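PDB 5Y0T: thermotoga maritima TmcAL from Thermotoga maritima, which belongs to the HIGH nucleotidyl transferase family of the HUP clan and binds adenosine-5'-rp-alpha-thio-triphosphate. Local coordinates for residues Leu60-Pro71 and Tyr336-Gly346; Asn11-Tyr19 and Arg226-Phe234. All blocks are in the same frame, centred on the assembly; numbering follows the deposited sequence.

Contact 1 of 2, residues Leu60-Pro71 and Tyr336-Gly346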
loop_
_atom_site.group_PDB
_atom_site.type_symbol
_atom_site.label_atom_id
_atom_site.label_comp_id
_atom_site.label_asym_id
_atom_site.label_seq_id
_atom_site.Cartn_x
_atom_site.Cartn_y
_atom_site.Cartn_z
ATOM N N LEU A 60 -14.477 -25.432 17.197
ATOM C CA LEU A 60 -15.012 -25.792 18.509
ATOM C C LEU A 60 -16.288 -26.615 18.392
ATOM O O LEU A 60 -16.456 -27.624 19.089
ATOM C CB LEU A 60 -15.298 -24.545 19.339
ATOM C CG LEU A 60 -14.083 -23.667 19.641
ATOM C CD1 LEU A 60 -14.510 -22.513 20.564
ATOM C CD2 LEU A 60 -12.944 -24.494 20.261
ATOM N N ARG A 61 -17.203 -26.178 17.534
ATOM C CA ARG A 61 -18.452 -26.920 17.368
ATOM C C ARG A 61 -18.233 -28.316 16.816
ATOM O O ARG A 61 -19.034 -29.230 17.066
ATOM C CB ARG A 61 -19.408 -26.137 16.477
ATOM C CG ARG A 61 -19.939 -24.889 17.168
ATOM C CD ARG A 61 -21.016 -24.208 16.367
ATOM N NE ARG A 61 -21.627 -23.125 17.130
ATOM C CZ ARG A 61 -22.696 -22.448 16.733
ATOM N NH1 ARG A 61 -23.277 -22.742 15.575
ATOM N NH2 ARG A 61 -23.188 -21.483 17.497
ATOM N N MET A 62 -17.135 -28.503 16.093
ATOM C CA MET A 62 -16.908 -29.765 15.416
ATOM C C MET A 62 -16.122 -30.751 16.262
ATOM O O MET A 62 -15.883 -31.879 15.827
ATOM C CB MET A 62 -16.202 -29.528 14.082
ATOM C CG MET A 62 -17.030 -28.725 13.084
ATOM S SD MET A 62 -18.557 -29.530 12.540
ATOM C CE MET A 62 -19.763 -28.868 13.666
ATOM N N GLY A 63 -15.807 -30.367 17.499
ATOM C CA GLY A 63 -15.069 -31.244 18.405
ATOM C C GLY A 63 -13.661 -30.846 18.831
ATOM O O GLY A 63 -13.017 -31.582 19.571
ATOM N N VAL A 64 -13.184 -29.678 18.411
ATOM C CA VAL A 64 -11.929 -29.138 18.979
ATOM C C VAL A 64 -12.181 -28.470 20.360
ATOM O O VAL A 64 -13.195 -27.800 20.547
ATOM C CB VAL A 64 -11.268 -28.112 18.026
ATOM C CG1 VAL A 64 -10.038 -27.520 18.679
ATOM C CG2 VAL A 64 -10.868 -28.787 16.699
ATOM N N ASP A 65 -11.304 -28.709 21.345
ATOM C CA ASP A 65 -11.470 -28.097 22.676
ATOM C C ASP A 65 -10.866 -26.706 22.766
ATOM O O ASP A 65 -11.404 -25.846 23.456
ATOM C CB ASP A 65 -10.848 -28.965 23.766
ATOM C CG ASP A 65 -11.488 -30.345 23.828
ATOM O OD1 ASP A 65 -10.761 -31.350 23.758
ATOM O OD2 ASP A 65 -12.723 -30.414 23.924
ATOM N N VAL A 66 -9.702 -26.542 22.134
ATOM C CA VAL A 66 -8.957 -25.271 22.124
ATOM C C VAL A 66 -8.410 -24.979 20.725
ATOM O O VAL A 66 -7.810 -25.847 20.101
ATOM C CB VAL A 66 -7.765 -25.296 23.111
ATOM C CG1 VAL A 66 -7.046 -23.925 23.154
ATOM C CG2 VAL A 66 -8.226 -25.732 24.537
ATOM N N VAL A 67 -8.602 -23.751 20.250
ATOM C CA VAL A 67 -8.071 -23.333 18.954
ATOM C C VAL A 67 -7.000 -22.268 19.170
ATOM O O VAL A 67 -7.238 -21.289 19.870
ATOM C CB VAL A 67 -9.152 -22.747 18.007
ATOM C CG1 VAL A 67 -8.497 -22.272 16.694
ATOM C CG2 VAL A 67 -10.245 -23.786 17.708
ATOM N N LEU A 68 -5.831 -22.500 18.580
ATOM C CA LEU A 68 -4.691 -21.583 18.617
ATOM C C LEU A 68 -4.489 -20.974 17.245
ATOM O O LEU A 68 -4.775 -21.621 16.243
ATOM C CB LEU A 68 -3.417 -22.318 19.030
ATOM C CG LEU A 68 -3.581 -23.325 20.168
ATOM C CD1 LEU A 68 -2.274 -24.104 20.429
ATOM C CD2 LEU A 68 -4.036 -22.601 21.408
ATOM N N GLU A 69 -4.014 -19.733 17.179
ATOM C CA GLU A 69 -3.637 -19.187 15.878
ATOM C C GLU A 69 -2.202 -19.567 15.510
ATOM O O GLU A 69 -1.280 -19.407 16.313
ATOM C CB GLU A 69 -3.776 -17.658 15.837
ATOM C CG GLU A 69 -3.451 -17.124 14.447
ATOM C CD GLU A 69 -3.733 -15.633 14.268
ATOM O OE1 GLU A 69 -4.170 -14.969 15.239
ATOM O OE2 GLU A 69 -3.499 -15.129 13.148
ATOM N N LEU A 70 -2.024 -20.088 14.302
ATOM C CA LEU A 70 -0.692 -20.241 13.713
ATOM C C LEU A 70 -0.284 -18.850 13.236
ATOM O O LEU A 70 -0.955 -18.285 12.379
ATOM C CB LEU A 70 -0.724 -21.245 12.555
ATOM C CG LEU A 70 0.564 -21.439 11.727
ATOM C CD1 LEU A 70 1.678 -21.961 12.621
ATOM C CD2 LEU A 70 0.326 -22.382 10.565
ATOM N N PRO A 71 0.784 -18.267 13.816
ATOM C CA PRO A 71 1.090 -16.878 13.432
ATOM C C PRO A 71 1.274 -16.695 11.934
ATOM O O PRO A 71 1.770 -17.605 11.258
ATOM C CB PRO A 71 2.397 -16.587 14.193
ATOM C CG PRO A 71 2.210 -17.402 15.478
ATOM C CD PRO A 71 1.611 -18.720 14.947
ATOM N N TYR A 336 4.823 -16.873 21.017
ATOM C CA TYR A 336 3.637 -16.859 21.887
ATOM C C TYR A 336 2.631 -17.898 21.411
ATOM O O TYR A 336 2.662 -18.340 20.255
ATOM C CB TYR A 336 2.949 -15.459 21.904
ATOM C CG TYR A 336 2.722 -14.946 20.495
ATOM C CD1 TYR A 336 1.600 -15.319 19.761
ATOM C CD2 TYR A 336 3.674 -14.144 19.872
ATOM C CE1 TYR A 336 1.425 -14.890 18.448
ATOM C CE2 TYR A 336 3.505 -13.715 18.571
ATOM C CZ TYR A 336 2.386 -14.070 17.865
ATOM O OH TYR A 336 2.258 -13.635 16.555
ATOM N N ILE A 337 1.738 -18.269 22.307
ATOM C CA ILE A 337 0.601 -19.088 21.949
ATOM C C ILE A 337 -0.646 -18.214 21.988
ATOM O O ILE A 337 -1.052 -17.768 23.059
ATOM C CB ILE A 337 0.435 -20.279 22.911
ATOM C CG1 ILE A 337 1.652 -21.211 22.808
ATOM C CG2 ILE A 337 -0.839 -21.038 22.559
ATOM C CD1 ILE A 337 1.830 -22.147 24.016
ATOM N N ARG A 338 -1.257 -17.979 20.829
ATOM C CA ARG A 338 -2.461 -17.143 20.761
ATOM C C ARG A 338 -3.706 -18.029 20.855
ATOM O O ARG A 338 -3.885 -18.908 20.033
ATOM C CB ARG A 338 -2.494 -16.323 19.454
ATOM C CG ARG A 338 -3.847 -15.609 19.186
ATOM C CD ARG A 338 -3.972 -14.290 19.962
ATOM N NE ARG A 338 -5.271 -13.643 19.726
ATOM C CZ ARG A 338 -5.526 -12.856 18.684
ATOM N NH1 ARG A 338 -4.566 -12.594 17.799
ATOM N NH2 ARG A 338 -6.728 -12.305 18.542
ATOM N N ILE A 339 -4.564 -17.784 21.843
ATOM C CA ILE A 339 -5.806 -18.544 21.987
ATOM C C ILE A 339 -6.905 -17.853 21.196
ATOM O O ILE A 339 -7.240 -16.716 21.504
ATOM C CB ILE A 339 -6.282 -18.636 23.459
ATOM C CG1 ILE A 339 -5.181 -19.149 24.398
ATOM C CG2 ILE A 339 -7.585 -19.450 23.561
ATOM C CD1 ILE A 339 -4.569 -20.443 24.002
ATOM N N LEU A 340 -7.415 -18.498 20.146
ATOM C CA LEU A 340 -8.559 -17.958 19.412
ATOM C C LEU A 340 -9.901 -18.396 19.983
ATOM O O LEU A 340 -10.913 -17.733 19.759
ATOM C CB LEU A 340 -8.485 -18.348 17.935
ATOM C CG LEU A 340 -7.338 -17.726 17.137
ATOM C CD1 LEU A 340 -7.383 -18.294 15.741
ATOM C CD2 LEU A 340 -7.405 -16.163 17.112
ATOM N N GLY A 341 -9.921 -19.517 20.705
ATOM C CA GLY A 341 -11.158 -19.984 21.292
ATOM C C GLY A 341 -10.998 -21.280 22.069
ATOM O O GLY A 341 -10.021 -22.021 21.878
ATOM N N PHE A 342 -11.942 -21.530 22.973
ATOM C CA PHE A 342 -11.985 -22.805 23.676
ATOM C C PHE A 342 -13.382 -23.078 24.214
ATOM O O PHE A 342 -14.201 -22.162 24.359
ATOM C CB PHE A 342 -10.939 -22.866 24.813
ATOM C CG PHE A 342 -11.016 -21.719 25.812
ATOM C CD1 PHE A 342 -10.395 -20.505 25.540
ATOM C CD2 PHE A 342 -11.650 -21.878 27.037
ATOM C CE1 PHE A 342 -10.432 -19.467 26.462
ATOM C CE2 PHE A 342 -11.703 -20.838 27.973
ATOM C CZ PHE A 342 -11.089 -19.624 27.683
ATOM N N THR A 343 -13.667 -24.347 24.489
ATOM C CA THR A 343 -14.928 -24.691 25.119
ATOM C C THR A 343 -14.829 -24.767 26.638
ATOM O O THR A 343 -13.745 -24.750 27.199
ATOM C CB THR A 343 -15.431 -26.051 24.641
ATOM O OG1 THR A 343 -14.511 -27.059 25.080
ATOM C CG2 THR A 343 -15.544 -26.078 23.117
ATOM N N GLU A 344 -15.974 -24.943 27.283
ATOM C CA GLU A 344 -16.011 -25.178 28.725
ATOM C C GLU A 344 -15.132 -26.372 29.126
ATOM O O GLU A 344 -14.397 -26.328 30.123
ATOM C CB GLU A 344 -17.446 -25.406 29.176
ATOM C CG GLU A 344 -17.576 -25.606 30.659
ATOM C CD GLU A 344 -19.010 -25.721 31.094
ATOM O OE1 GLU A 344 -19.909 -25.441 30.268
ATOM O OE2 GLU A 344 -19.229 -26.093 32.263
ATOM N N LYS A 345 -15.213 -27.439 28.344
ATOM C CA LYS A 345 -14.343 -28.595 28.537
ATOM C C LYS A 345 -12.880 -28.204 28.303
ATOM O O LYS A 345 -11.995 -28.614 29.052
ATOM C CB LYS A 345 -14.736 -29.735 27.591
ATOM C CG LYS A 345 -13.817 -30.966 27.669
ATOM C CD LYS A 345 -13.959 -31.671 29.022
ATOM C CE LYS A 345 -13.238 -33.031 29.035
ATOM N NZ LYS A 345 -13.346 -33.735 30.358
ATOM N N GLY A 346 -12.646 -27.412 27.257
ATOM C CA GLY A 346 -11.327 -26.901 26.932
ATOM C C GLY A 346 -10.621 -26.167 28.059
ATOM O O GLY A 346 -9.380 -26.156 28.108
HETATM O O HOH W 1 -14.903 -29.366 23.820
HETATM O O HOH W 2 -2.290 -13.982 16.887
HETATM O O HOH W 3 -0.012 -19.053 18.583
#
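Val67 exchanges backbone bonds with Leu340 and Gly341 where strand 66-70 meets strand 337-343 in antiparallel fashion. Val67 N gives a nearly straight bond to Gly341 O (2.8 Å, 175° at the hydrogen). Val67 O takes Leu340 N at 2.8 Å and, weakly, Gly341 N, so two successive residues face one: a classic beta bulge, which shifts the register by one. Thr343 N is satisfied by Asp65 O, and Glu69 N by Arg338 O. Arg338 N donates to a water, which in turn donates to Glu69 O and Tyr336 O.

The buried carboxylate of Glu69 lies near the Arg338 guanidinium. Glu69 OE1 is 3.5 Å from Arg338 NH1, but well out of the guanidinium plane, the two planes 54° apart, so the attraction is one of charge. A second water completes it, donating to Glu69 OE1 at 2.7 Å and accepting from Arg338 NH1 at 2.8 Å. Lys52 also pairs with this OE1, and Asp413 with Arg338 NH2. Leu340 CD2 lies 4.0 Å above one face of the Arg338 guanidinium, toward its rim.

Thr343 OG1 sits between the backbone N and the carbonyl carbon (chi1 65°), from where it accepts Gly346 N at 2.9 Å and caps the turn into helix 346-356. Asp65 OD1 is bonded to Thr33 N. On the face carrying Leu68 and Ile339, Leu68 CD2 and Ile339 CD1 press to 3.4 Å, tighter than usual. Strand 32-38 pairs in parallel along the other edge of 66-70. The chemistry implies a strand joint carried by main-chain bonds, with waters bridging Glu69 to Arg338 and to the backbone of Tyr336, and the buried Glu69 and Arg338 charges probably balanced by Lys52 and Asp413.

Contact 2 of 2, residues Asn11-Tyr19 and Arg226-Phe234. With TAT (adenosine-5'-rp-alpha-thio-triphosphate), chain E.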
loop_
_atom_site.group_PDB
_atom_site.type_symbol
_atom_site.label_atom_id
_atom_site.label_comp_id
_atom_site.label_asym_id
_atom_site.label_seq_id
_atom_site.Cartn_x
_atom_site.Cartn_y
_atom_site.Cartn_z
ATOM N N ASN A 11 -10.729 -23.749 5.427
ATOM C CA ASN A 11 -11.036 -22.614 4.556
ATOM C C ASN A 11 -11.922 -22.986 3.373
ATOM O O ASN A 11 -11.473 -22.917 2.228
ATOM C CB ASN A 11 -9.734 -21.987 4.020
ATOM C CG ASN A 11 -9.973 -20.676 3.264
ATOM O OD1 ASN A 11 -11.004 -20.033 3.424
ATOM N ND2 ASN A 11 -9.023 -20.295 2.422
ATOM N N PRO A 12 -13.185 -23.368 3.629
ATOM C CA PRO A 12 -13.907 -23.496 4.902
ATOM C C PRO A 12 -13.824 -24.901 5.544
ATOM O O PRO A 12 -13.279 -25.834 4.932
ATOM C CB PRO A 12 -15.347 -23.206 4.487
ATOM C CG PRO A 12 -15.430 -23.937 3.151
ATOM C CD PRO A 12 -14.070 -23.671 2.483
ATOM N N PHE A 13 -14.415 -25.064 6.734
ATOM C CA PHE A 13 -14.446 -26.385 7.377
ATOM C C PHE A 13 -15.440 -27.213 6.604
ATOM O O PHE A 13 -16.620 -26.873 6.575
ATOM C CB PHE A 13 -14.868 -26.285 8.847
ATOM C CG PHE A 13 -14.705 -27.566 9.626
ATOM C CD1 PHE A 13 -15.508 -28.671 9.361
ATOM C CD2 PHE A 13 -13.753 -27.660 10.628
ATOM C CE1 PHE A 13 -15.360 -29.852 10.080
ATOM C CE2 PHE A 13 -13.599 -28.842 11.350
ATOM C CZ PHE A 13 -14.390 -29.934 11.065
ATOM N N HIS A 14 -14.990 -28.317 6.004
ATOM C CA HIS A 14 -15.892 -29.085 5.159
ATOM C C HIS A 14 -15.986 -30.530 5.626
ATOM O O HIS A 14 -15.489 -30.886 6.686
ATOM C CB HIS A 14 -15.467 -29.020 3.671
ATOM C CG HIS A 14 -14.037 -29.398 3.403
ATOM N ND1 HIS A 14 -13.446 -30.530 3.928
ATOM C CD2 HIS A 14 -13.089 -28.801 2.636
ATOM C CE1 HIS A 14 -12.196 -30.610 3.499
ATOM N NE2 HIS A 14 -11.955 -29.574 2.713
ATOM N N ASN A 15 -16.681 -31.349 4.852
ATOM C CA ASN A 15 -16.896 -32.735 5.256
ATOM C C ASN A 15 -15.597 -33.538 5.374
ATOM O O ASN A 15 -15.478 -34.412 6.233
ATOM C CB ASN A 15 -17.855 -33.408 4.275
ATOM C CG ASN A 15 -19.261 -32.861 4.387
ATOM O OD1 ASN A 15 -19.626 -32.275 5.415
ATOM N ND2 ASN A 15 -20.064 -33.050 3.338
ATOM N N GLY A 16 -14.629 -33.236 4.513
ATOM C CA GLY A 16 -13.332 -33.886 4.581
ATOM C C GLY A 16 -12.649 -33.570 5.894
ATOM O O GLY A 16 -12.000 -34.421 6.510
ATOM N N HIS A 17 -12.786 -32.325 6.330
ATOM C CA HIS A 17 -12.208 -31.918 7.601
ATOM C C HIS A 17 -12.880 -32.628 8.772
ATOM O O HIS A 17 -12.222 -32.983 9.745
ATOM C CB HIS A 17 -12.329 -30.413 7.770
ATOM C CG HIS A 17 -11.507 -29.634 6.798
ATOM N ND1 HIS A 17 -11.981 -28.503 6.162
ATOM C CD2 HIS A 17 -10.243 -29.817 6.350
ATOM C CE1 HIS A 17 -11.040 -28.021 5.371
ATOM N NE2 HIS A 17 -9.976 -28.799 5.464
ATOM N N LEU A 18 -14.192 -32.821 8.687
ATOM C CA LEU A 18 -14.904 -33.521 9.751
ATOM C C LEU A 18 -14.408 -34.973 9.801
ATOM O O LEU A 18 -14.218 -35.551 10.866
ATOM C CB LEU A 18 -16.422 -33.480 9.527
ATOM C CG LEU A 18 -17.230 -34.206 10.621
ATOM C CD1 LEU A 18 -16.873 -33.668 12.007
ATOM C CD2 LEU A 18 -18.729 -34.116 10.382
ATOM N N TYR A 19 -14.205 -35.539 8.620
ATOM C CA TYR A 19 -13.722 -36.904 8.464
ATOM C C TYR A 19 -12.367 -37.093 9.134
ATOM O O TYR A 19 -12.183 -38.035 9.901
ATOM C CB TYR A 19 -13.649 -37.228 6.980
ATOM C CG TYR A 19 -13.388 -38.673 6.613
ATOM C CD1 TYR A 19 -14.387 -39.635 6.717
ATOM C CD2 TYR A 19 -12.157 -39.054 6.101
ATOM C CE1 TYR A 19 -14.159 -40.945 6.341
ATOM C CE2 TYR A 19 -11.918 -40.367 5.708
ATOM C CZ TYR A 19 -12.918 -41.305 5.838
ATOM O OH TYR A 19 -12.675 -42.601 5.440
ATOM N N ARG A 226 -23.782 -26.270 0.657
ATOM C CA ARG A 226 -24.401 -26.902 1.813
ATOM C C ARG A 226 -24.133 -28.408 1.828
ATOM O O ARG A 226 -23.844 -28.974 2.881
ATOM C CB ARG A 226 -25.911 -26.633 1.840
ATOM C CG ARG A 226 -26.613 -27.247 3.054
ATOM C CD ARG A 226 -27.853 -26.457 3.482
ATOM N NE ARG A 226 -28.872 -26.393 2.440
ATOM C CZ ARG A 226 -29.946 -27.175 2.392
ATOM N NH1 ARG A 226 -30.149 -28.088 3.333
ATOM N NH2 ARG A 226 -30.822 -27.046 1.404
ATOM N N ASP A 227 -24.213 -29.053 0.663
ATOM C CA ASP A 227 -23.923 -30.490 0.565
ATOM C C ASP A 227 -22.475 -30.863 0.913
ATOM O O ASP A 227 -22.180 -32.027 1.203
ATOM C CB ASP A 227 -24.227 -31.009 -0.838
ATOM C CG ASP A 227 -25.697 -30.963 -1.169
ATOM O OD1 ASP A 227 -26.522 -30.938 -0.228
ATOM O OD2 ASP A 227 -26.021 -30.955 -2.376
ATOM N N SER A 228 -21.578 -29.884 0.854
ATOM C CA SER A 228 -20.150 -30.107 1.099
ATOM C C SER A 228 -19.684 -29.845 2.527
ATOM O O SER A 228 -18.536 -30.148 2.871
ATOM C CB SER A 228 -19.330 -29.222 0.155
ATOM O OG SER A 228 -19.704 -29.441 -1.193
ATOM N N LEU A 229 -20.547 -29.246 3.345
ATOM C CA LEU A 229 -20.129 -28.786 4.675
ATOM C C LEU A 229 -20.994 -29.397 5.762
ATOM O O LEU A 229 -22.167 -29.689 5.539
ATOM C CB LEU A 229 -20.209 -27.257 4.799
ATOM C CG LEU A 229 -19.580 -26.328 3.762
ATOM C CD1 LEU A 229 -19.767 -24.871 4.214
ATOM C CD2 LEU A 229 -18.111 -26.641 3.527
ATOM N N PRO A 230 -20.416 -29.593 6.947
ATOM C CA PRO A 230 -21.253 -29.935 8.101
ATOM C C PRO A 230 -22.242 -28.792 8.379
ATOM O O PRO A 230 -21.949 -27.632 8.068
ATOM C CB PRO A 230 -20.247 -30.089 9.244
ATOM C CG PRO A 230 -18.930 -30.334 8.584
ATOM C CD PRO A 230 -18.981 -29.556 7.285
ATOM N N GLU A 231 -23.385 -29.116 8.968
ATOM C CA GLU A 231 -24.431 -28.126 9.223
ATOM C C GLU A 231 -23.940 -26.902 10.002
ATOM O O GLU A 231 -24.213 -25.758 9.618
ATOM C CB GLU A 231 -25.588 -28.787 9.973
ATOM C CG GLU A 231 -26.818 -27.906 10.088
ATOM C CD GLU A 231 -27.990 -28.633 10.724
ATOM O OE1 GLU A 231 -27.800 -29.775 11.203
ATOM O OE2 GLU A 231 -29.101 -28.062 10.736
ATOM N N ASP A 232 -23.197 -27.117 11.084
ATOM C CA ASP A 232 -22.744 -25.964 11.867
ATOM C C ASP A 232 -21.768 -25.097 11.087
ATOM O O ASP A 232 -21.682 -23.880 11.315
ATOM C CB ASP A 232 -22.093 -26.396 13.179
ATOM C CG ASP A 232 -23.100 -26.887 14.205
ATOM O OD1 ASP A 232 -24.305 -26.582 14.077
ATOM O OD2 ASP A 232 -22.678 -27.580 15.149
ATOM N N SER A 233 -21.016 -25.710 10.176
ATOM C CA SER A 233 -20.068 -24.948 9.376
ATOM C C SER A 233 -20.829 -24.074 8.388
ATOM O O SER A 233 -20.551 -22.889 8.250
ATOM C CB SER A 233 -19.103 -25.885 8.637
ATOM O OG SER A 233 -18.259 -25.148 7.778
ATOM N N PHE A 234 -21.805 -24.672 7.709
ATOM C CA PHE A 234 -22.635 -23.929 6.767
ATOM C C PHE A 234 -23.397 -22.805 7.474
ATOM O O PHE A 234 -23.540 -21.707 6.939
ATOM C CB PHE A 234 -23.626 -24.866 6.064
ATOM C CG PHE A 234 -24.410 -24.191 4.968
ATOM C CD1 PHE A 234 -23.787 -23.822 3.782
ATOM C CD2 PHE A 234 -25.755 -23.897 5.130
ATOM C CE1 PHE A 234 -24.496 -23.192 2.768
ATOM C CE2 PHE A 234 -26.470 -23.257 4.120
ATOM C CZ PHE A 234 -25.839 -22.908 2.939
HETATM N N1 TAT E . -10.031 -36.788 3.930
HETATM C C2 TAT E . -9.256 -36.941 5.020
HETATM N N3 TAT E . -8.603 -35.927 5.615
HETATM C C4 TAT E . -8.700 -34.666 5.128
HETATM C C5 TAT E . -9.542 -34.413 3.955
HETATM C C6 TAT E . -10.222 -35.584 3.353
HETATM N N6 TAT E . -11.014 -35.447 2.263
HETATM N N7 TAT E . -9.466 -33.091 3.698
HETATM C C8 TAT E . -8.655 -32.533 4.635
HETATM N N9 TAT E . -8.203 -33.478 5.484
HETATM P PA TAT E . -6.621 -28.290 6.133
HETATM P PB TAT E . -6.417 -29.123 3.322
HETATM P PG TAT E . -8.103 -29.229 0.977
HETATM C "C1'" TAT E . -7.284 -33.257 6.622
HETATM O O1A TAT E . -9.580 -29.573 0.884
HETATM O O1B TAT E . -5.487 -28.256 2.528
HETATM S S1G TAT E . -4.712 -28.078 6.439
HETATM C "C2'" TAT E . -5.977 -32.641 6.124
HETATM O "O2'" TAT E . -5.112 -33.619 5.545
HETATM O O2A TAT E . -7.562 -27.292 6.788
HETATM O O2B TAT E . -5.975 -30.511 3.709
HETATM O O2G TAT E . -7.797 -27.826 0.490
HETATM C "C3'" TAT E . -5.430 -32.019 7.389
HETATM O "O3'" TAT E . -4.708 -32.988 8.173
HETATM O O3A TAT E . -6.997 -28.271 4.562
HETATM O O3B TAT E . -7.850 -29.211 2.571
HETATM O O3G TAT E . -7.141 -30.269 0.453
HETATM C "C4'" TAT E . -6.693 -31.606 8.138
HETATM O "O4'" TAT E . -7.796 -32.307 7.551
HETATM C "C5'" TAT E . -6.958 -30.101 8.026
HETATM O "O5'" TAT E . -7.027 -29.761 6.641
HETATM O O HOH W 4 -23.270 -32.008 4.233
#
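Ser233 OG donates to Phe13 O at 2.7 Å, in the carbonyl plane and on a lone pair; chi1 of 175°, with OG opposite the backbone N, carries the hydroxyl there. This bond and one from Asn15 N to Ser228 O (3.0 Å) tie the HIGH motif, here His14-Asn15-Gly16-His17, and the residue before it to the end of helix 222-228 and the first turn of helix 231-242. Asn15 ND2 adds a weak bond to Asp227 O.

On the ligand side, His14 NE2 donates to O1A of adenosine-5'-rp-alpha-thio-triphosphate at 3.0 Å, and His17 NE2 to its O3A at 3.2 Å. The two imidazoles overlap face to face, His17 ND1 lying 3.3 Å above the centre of the His14 ring. ND1 of His17 also accepts His14 N, which fixes the rotation of its ring. The Tyr19 ring turns its edge to the adenine at C2.

Packing fills the rest. Leu229 CD2 packs against Phe13 O and His14 CB, and meets Pro12 CG at 3.8 Å. Pro230 slides past Leu18 and brings its CG to the edge of the Phe13 ring, 3.9 Å from Phe13 CD1, while His17 CB stands over the centre of one face of that ring.

How the contacts relate
Contacts 1 and 2 have centres about 18 Å apart and meet through Met62, just past helix 52-61: Met62 CG lies 3.5 Å from Phe13 CZ, and Met62 CE 3.4 Å from Asp232 CB. Their segments alternate along the chain, in the order 11-19, 60-71, 226-234, 336-346. Contact 1 extends the mixed sheet, whose parallel strands 3-8, 32-38 and 66-70 lie in succession, by the antiparallel strand 337-343. In contact 2, segment 11-19 follows strand 3-8 of the same sheet and leads into helix 15-28. The N-terminal part of the chain thus receives later helices beside the nucleotide pocket and a still later strand at the sheet.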